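Long-range contacts in alcohol dehydrogenase (Thermus thermophilus, PDB 2EIH), which binds zinc and is probably an NAD-dependent oxidoreductase acting on alcohols, as in the zinc-containing medium-chain alcohol dehydrogenases: residues A[102-107]-A[292-297]; A[84-89]-A[146-151]. All blocks are in the same frame, centred on the assembly; numbering follows the deposited sequence.

Contact 1 of 2, residues A[102-107]-A[292-297]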
loop_
_atom_site.group_PDB
_atom_site.type_symbol
_atom_site.label_atom_id
_atom_site.label_comp_id
_atom_site.label_asym_id
_atom_site.label_seq_id
_atom_site.Cartn_x
_atom_site.Cartn_y
_atom_site.Cartn_z
ATOM N N GLY A 102 14.080 1.432 8.231
ATOM C CA GLY A 102 13.508 2.677 8.711
ATOM C C GLY A 102 12.690 2.504 9.978
ATOM O O GLY A 102 12.462 3.463 10.715
ATOM N N GLU A 103 12.252 1.275 10.228
ATOM C CA GLU A 103 11.443 0.960 11.396
ATOM C C GLU A 103 12.291 0.850 12.664
ATOM O O GLU A 103 12.231 -0.151 13.381
ATOM C CB GLU A 103 10.694 -0.354 11.157
ATOM C CG GLU A 103 9.670 -0.306 10.029
ATOM C CD GLU A 103 9.477 -1.658 9.369
ATOM O OE1 GLU A 103 8.636 -1.758 8.447
ATOM O OE2 GLU A 103 10.177 -2.620 9.765
ATOM N N ASP A 104 13.071 1.886 12.950
ATOM C CA ASP A 104 13.935 1.883 14.124
ATOM C C ASP A 104 13.155 1.694 15.428
ATOM O O ASP A 104 13.633 1.033 16.356
ATOM C CB ASP A 104 14.757 3.180 14.169
ATOM C CG ASP A 104 13.888 4.428 14.257
ATOM O OD1 ASP A 104 13.041 4.634 13.369
ATOM O OD2 ASP A 104 14.061 5.194 15.221
ATOM N N ASN A 105 11.948 2.259 15.488
ATOM C CA ASN A 105 11.098 2.149 16.679
ATOM C C ASN A 105 10.634 0.710 16.909
ATOM O O ASN A 105 9.930 0.413 17.877
ATOM C CB ASN A 105 9.886 3.103 16.576
ATOM C CG ASN A 105 8.955 2.766 15.421
ATOM O OD1 ASN A 105 9.394 2.563 14.291
ATOM N ND2 ASN A 105 7.657 2.724 15.700
ATOM N N LEU A 106 11.027 -0.180 16.003
ATOM C CA LEU A 106 10.683 -1.591 16.125
ATOM C C LEU A 106 11.955 -2.415 16.300
ATOM O O LEU A 106 11.929 -3.644 16.264
ATOM C CB LEU A 106 9.890 -2.079 14.906
ATOM C CG LEU A 106 8.358 -1.982 14.982
ATOM C CD1 LEU A 106 7.833 -2.867 16.114
ATOM C CD2 LEU A 106 7.946 -0.533 15.219
ATOM N N CYS A 107 13.074 -1.725 16.489
ATOM C CA CYS A 107 14.358 -2.386 16.701
ATOM C C CYS A 107 14.309 -3.181 18.002
ATOM O O CYS A 107 13.704 -2.751 18.986
ATOM C CB CYS A 107 15.480 -1.346 16.785
ATOM S SG CYS A 107 17.041 -1.979 17.466
ATOM N N ALA A 292 7.383 6.484 16.433
ATOM C CA ALA A 292 7.350 6.442 14.980
ATOM C C ALA A 292 8.777 6.362 14.475
ATOM O O ALA A 292 9.724 6.364 15.262
ATOM C CB ALA A 292 6.678 7.692 14.428
ATOM N N SER A 293 8.928 6.284 13.160
ATOM C CA SER A 293 10.246 6.218 12.545
ATOM C C SER A 293 10.932 7.580 12.651
ATOM O O SER A 293 10.292 8.617 12.469
ATOM C CB SER A 293 10.111 5.821 11.075
ATOM O OG SER A 293 11.359 5.915 10.426
ATOM N N LYS A 294 12.228 7.578 12.947
ATOM C CA LYS A 294 12.975 8.824 13.061
ATOM C C LYS A 294 12.846 9.718 11.837
ATOM O O LYS A 294 12.891 10.938 11.943
ATOM C CB LYS A 294 14.456 8.537 13.296
ATOM C CG LYS A 294 14.810 8.138 14.695
ATOM C CD LYS A 294 16.316 8.246 14.904
ATOM C CE LYS A 294 17.038 6.975 14.485
ATOM N NZ LYS A 294 16.698 5.844 15.396
ATOM N N SER A 295 12.698 9.102 10.674
ATOM C CA SER A 295 12.589 9.846 9.424
ATOM C C SER A 295 11.388 10.780 9.404
ATOM O O SER A 295 11.407 11.806 8.733
ATOM C CB SER A 295 12.503 8.869 8.244
ATOM O OG SER A 295 11.372 8.007 8.378
ATOM N N ARG A 296 10.352 10.422 10.150
ATOM C CA ARG A 296 9.138 11.221 10.211
ATOM C C ARG A 296 9.326 12.602 10.844
ATOM O O ARG A 296 8.503 13.487 10.630
ATOM C CB ARG A 296 8.060 10.469 10.987
ATOM C CG ARG A 296 7.776 9.078 10.453
ATOM C CD ARG A 296 7.071 9.160 9.111
ATOM N NE ARG A 296 6.649 7.842 8.646
ATOM C CZ ARG A 296 7.403 7.025 7.922
ATOM N NH1 ARG A 296 6.922 5.847 7.556
ATOM N NH2 ARG A 296 8.621 7.397 7.547
ATOM N N LEU A 297 10.396 12.791 11.613
ATOM C CA LEU A 297 10.638 14.072 12.275
ATOM C C LEU A 297 10.976 15.184 11.289
ATOM O O LEU A 297 10.832 16.364 11.600
ATOM C CB LEU A 297 11.776 13.949 13.306
ATOM C CG LEU A 297 11.681 14.723 14.646
ATOM C CD1 LEU A 297 13.038 15.269 15.044
ATOM C CD2 LEU A 297 10.668 15.854 14.548
HETATM O O HOH W 1 12.136 6.537 16.414
#

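Contact 2 of 2, residues A[84-89]-A[146-151]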
loop_
_atom_site.group_PDB
_atom_site.type_symbol
_atom_site.label_atom_id
_atom_site.label_comp_id
_atom_site.label_asym_id
_atom_site.label_seq_id
_atom_site.Cartn_x
_atom_site.Cartn_y
_atom_site.Cartn_z
ATOM N N GLU A 84 21.217 25.610 16.520
ATOM C CA GLU A 84 20.020 25.340 17.295
ATOM C C GLU A 84 19.422 24.021 16.787
ATOM O O GLU A 84 19.299 23.808 15.569
ATOM C CB GLU A 84 19.025 26.485 17.150
ATOM C CG GLU A 84 19.531 27.823 17.694
ATOM C CD GLU A 84 18.393 28.802 17.949
ATOM O OE1 GLU A 84 18.637 29.905 18.481
ATOM O OE2 GLU A 84 17.243 28.456 17.617
ATOM N N VAL A 85 19.072 23.136 17.727
ATOM C CA VAL A 85 18.538 21.814 17.407
ATOM C C VAL A 85 17.492 21.270 18.392
ATOM O O VAL A 85 17.341 21.753 19.514
ATOM C CB VAL A 85 19.688 20.774 17.351
ATOM C CG1 VAL A 85 20.695 21.156 16.278
ATOM C CG2 VAL A 85 20.401 20.690 18.706
ATOM N N VAL A 86 16.770 20.253 17.940
ATOM C CA VAL A 86 15.781 19.561 18.758
ATOM C C VAL A 86 16.274 18.119 18.706
ATOM O O VAL A 86 17.012 17.737 17.799
ATOM C CB VAL A 86 14.355 19.642 18.171
ATOM C CG1 VAL A 86 13.939 21.087 18.042
ATOM C CG2 VAL A 86 14.311 18.961 16.820
ATOM N N ILE A 87 15.854 17.325 19.679
ATOM C CA ILE A 87 16.256 15.933 19.801
ATOM C C ILE A 87 15.210 14.991 19.224
ATOM O O ILE A 87 14.020 15.220 19.374
ATOM C CB ILE A 87 16.477 15.614 21.289
ATOM C CG1 ILE A 87 17.721 16.364 21.792
ATOM C CG2 ILE A 87 16.516 14.116 21.507
ATOM C CD1 ILE A 87 17.843 16.393 23.286
ATOM N N ASN A 88 15.676 13.945 18.546
ATOM C CA ASN A 88 14.830 12.896 17.950
ATOM C C ASN A 88 15.024 11.811 19.016
ATOM O O ASN A 88 16.035 11.118 19.013
ATOM C CB ASN A 88 15.440 12.438 16.622
ATOM C CG ASN A 88 14.405 11.937 15.635
ATOM O OD1 ASN A 88 13.568 11.096 15.963
ATOM N ND2 ASN A 88 14.480 12.427 14.406
ATOM N N PRO A 89 14.053 11.643 19.926
ATOM C CA PRO A 89 14.107 10.671 21.024
ATOM C C PRO A 89 14.278 9.185 20.719
ATOM O O PRO A 89 14.470 8.385 21.641
ATOM C CB PRO A 89 12.833 10.973 21.800
ATOM C CG PRO A 89 11.887 11.352 20.723
ATOM C CD PRO A 89 12.698 12.198 19.777
ATOM N N ALA A 146 8.789 20.799 22.808
ATOM C CA ALA A 146 7.492 20.151 22.924
ATOM C C ALA A 146 7.068 19.296 21.718
ATOM O O ALA A 146 6.185 18.454 21.839
ATOM C CB ALA A 146 6.420 21.201 23.210
ATOM N N ILE A 147 7.713 19.485 20.572
ATOM C CA ILE A 147 7.334 18.779 19.359
ATOM C C ILE A 147 7.583 17.274 19.146
ATOM O O ILE A 147 6.620 16.487 19.100
ATOM C CB ILE A 147 7.911 19.499 18.115
ATOM C CG1 ILE A 147 7.396 20.918 18.061
ATOM C CG2 ILE A 147 7.526 18.733 16.834
ATOM C CD1 ILE A 147 8.099 21.786 17.045
ATOM N N PRO A 148 8.863 16.856 19.030
ATOM C CA PRO A 148 9.277 15.473 18.788
ATOM C C PRO A 148 8.394 14.310 19.254
ATOM O O PRO A 148 7.609 13.762 18.468
ATOM C CB PRO A 148 10.678 15.443 19.365
ATOM C CG PRO A 148 11.164 16.821 19.110
ATOM C CD PRO A 148 9.991 17.631 19.579
ATOM N N LEU A 149 8.544 13.910 20.511
ATOM C CA LEU A 149 7.801 12.777 21.061
ATOM C C LEU A 149 6.312 12.727 20.668
ATOM O O LEU A 149 5.871 11.744 20.060
ATOM C CB LEU A 149 7.954 12.758 22.594
ATOM C CG LEU A 149 7.718 11.518 23.493
ATOM C CD1 LEU A 149 6.352 10.914 23.204
ATOM C CD2 LEU A 149 8.814 10.491 23.298
ATOM N N THR A 150 5.523 13.751 20.995
ATOM C CA THR A 150 4.105 13.680 20.641
ATOM C C THR A 150 3.824 13.776 19.155
ATOM O O THR A 150 2.976 13.051 18.647
ATOM C CB THR A 150 3.240 14.750 21.371
ATOM O OG1 THR A 150 3.861 16.038 21.271
ATOM C CG2 THR A 150 3.030 14.377 22.826
ATOM N N PHE A 151 4.509 14.663 18.444
ATOM C CA PHE A 151 4.239 14.731 17.016
ATOM C C PHE A 151 4.572 13.437 16.279
ATOM O O PHE A 151 3.843 13.038 15.376
ATOM C CB PHE A 151 4.917 15.943 16.376
ATOM C CG PHE A 151 4.118 17.193 16.533
ATOM C CD1 PHE A 151 4.190 17.926 17.704
ATOM C CD2 PHE A 151 3.175 17.549 15.574
ATOM C CE1 PHE A 151 3.322 18.992 17.934
ATOM C CE2 PHE A 151 2.300 18.610 15.787
ATOM C CZ PHE A 151 2.380 19.330 16.982
#

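Contact 1 of 2, residues A[102-107]-A[292-297]
Asp104 and Lys294 form a buried salt bridge between the four-cysteine zinc lobe of a medium-chain alcohol dehydrogenase and the loop that follows strand 285-288. Cys107, three residues after Asp104, is one of the four zinc ligands. From CB outward, Asp104 leads the contact. CB lies 3.5 Å from Lys294 NZ. CG stands between the backbone N and the carbonyl carbon (chi1 61°), which turns the carboxylate to the start of the 3-10 segment 294-296. OD1 accepts the Lys294 backbone N-H at 3.1 Å, on its syn side, slightly out of the carboxylate plane and fairly straight (161°). OD2 takes Lys294 NZ at 2.7 Å from above the carboxylate plane. The lysine chain bends at chi3 and chi4 to bring the ammonium back over it; Gly90 O and Ser92 OG also hold NZ. A water bridges Asp104 OD2 to Ala292 O. Cut back to alanine, this position would probably leave the Lys294 ammonium with Gly90 O and Ser92 OG but no carboxylate, and the Lys294 N-H without its acceptor. Gly102 closes helix 97-100 in a Schellman motif, and its O accepts a hydrogen bond from Ser293 OG at 2.7 Å, the hydroxyl tilted 35° from the carbonyl plane.

Contact 2 of 2, residues A[84-89]-A[146-151]
Strand 84-87 runs past the first turn of helix 148-161, and the backbones come nearest beyond the strand's regular part, where Pro89 CA and Leu149 CA are 6.6 Å apart. Within the helical segment, Phe151 N bonds to Ile147 O at 2.9 Å. The strand belongs to the mixed sheet of the GroES-like domain. It pairs with strands 64-72 and 132-134, so this contact sets the N-terminal part of the helix against one of its inner strands.

Pro148 is the centre of the packing. The carbonyl of Ile87 points end-on at its CB-CG edge, with both carbons 3.3 Å from Ile87 O. The same CG faces Val86 CB at 4.4 Å, a looser touch. Pro89 follows, its ring crossing that of Pro148 at about a right angle. Pro89 CD meets Pro148 CB at 3.8 Å. Pro89 CG reaches Leu149 CD2 at 4.1 Å. With chi1 at -160°, Leu149 CG stands opposite the backbone N, and CD2 is the branch that reaches the ring. Asp64 accepts the Leu149 backbone N-H, and Leu301 and Ala144 also pack on Val86.

The two segments are joined by apolar carbons and one carbonyl oxygen against a proline ring. With no polar pairing between the segments, the fit probably rests on shape, and the closed proline rings can turn little. Polar groups such as the Leu149 N-H find partners elsewhere.

Contacts 1 and 2 lie side by side, their centres 13 Å apart, and their segments alternate along the chain. They meet where 292-297 runs into helix 297-306: Asn88 ND2 probably donates to Lys294 O at 3.3 Å, and Leu297 CD1 packs on Val86 CG2 at 4.3 Å. The strand of contact 2 leads on to Gly90 and Ser92, which share the Lys294 ammonium with contact 1, and then to Cys93 of the zinc site. Contact 1 is the one beside the metal, with the Asp104 side chain about 6 Å from the zinc ion. Leu100 of a second subunit packs on Ser293 and Lys294 there; contact 2 lies away from the zinc and touches no other chain.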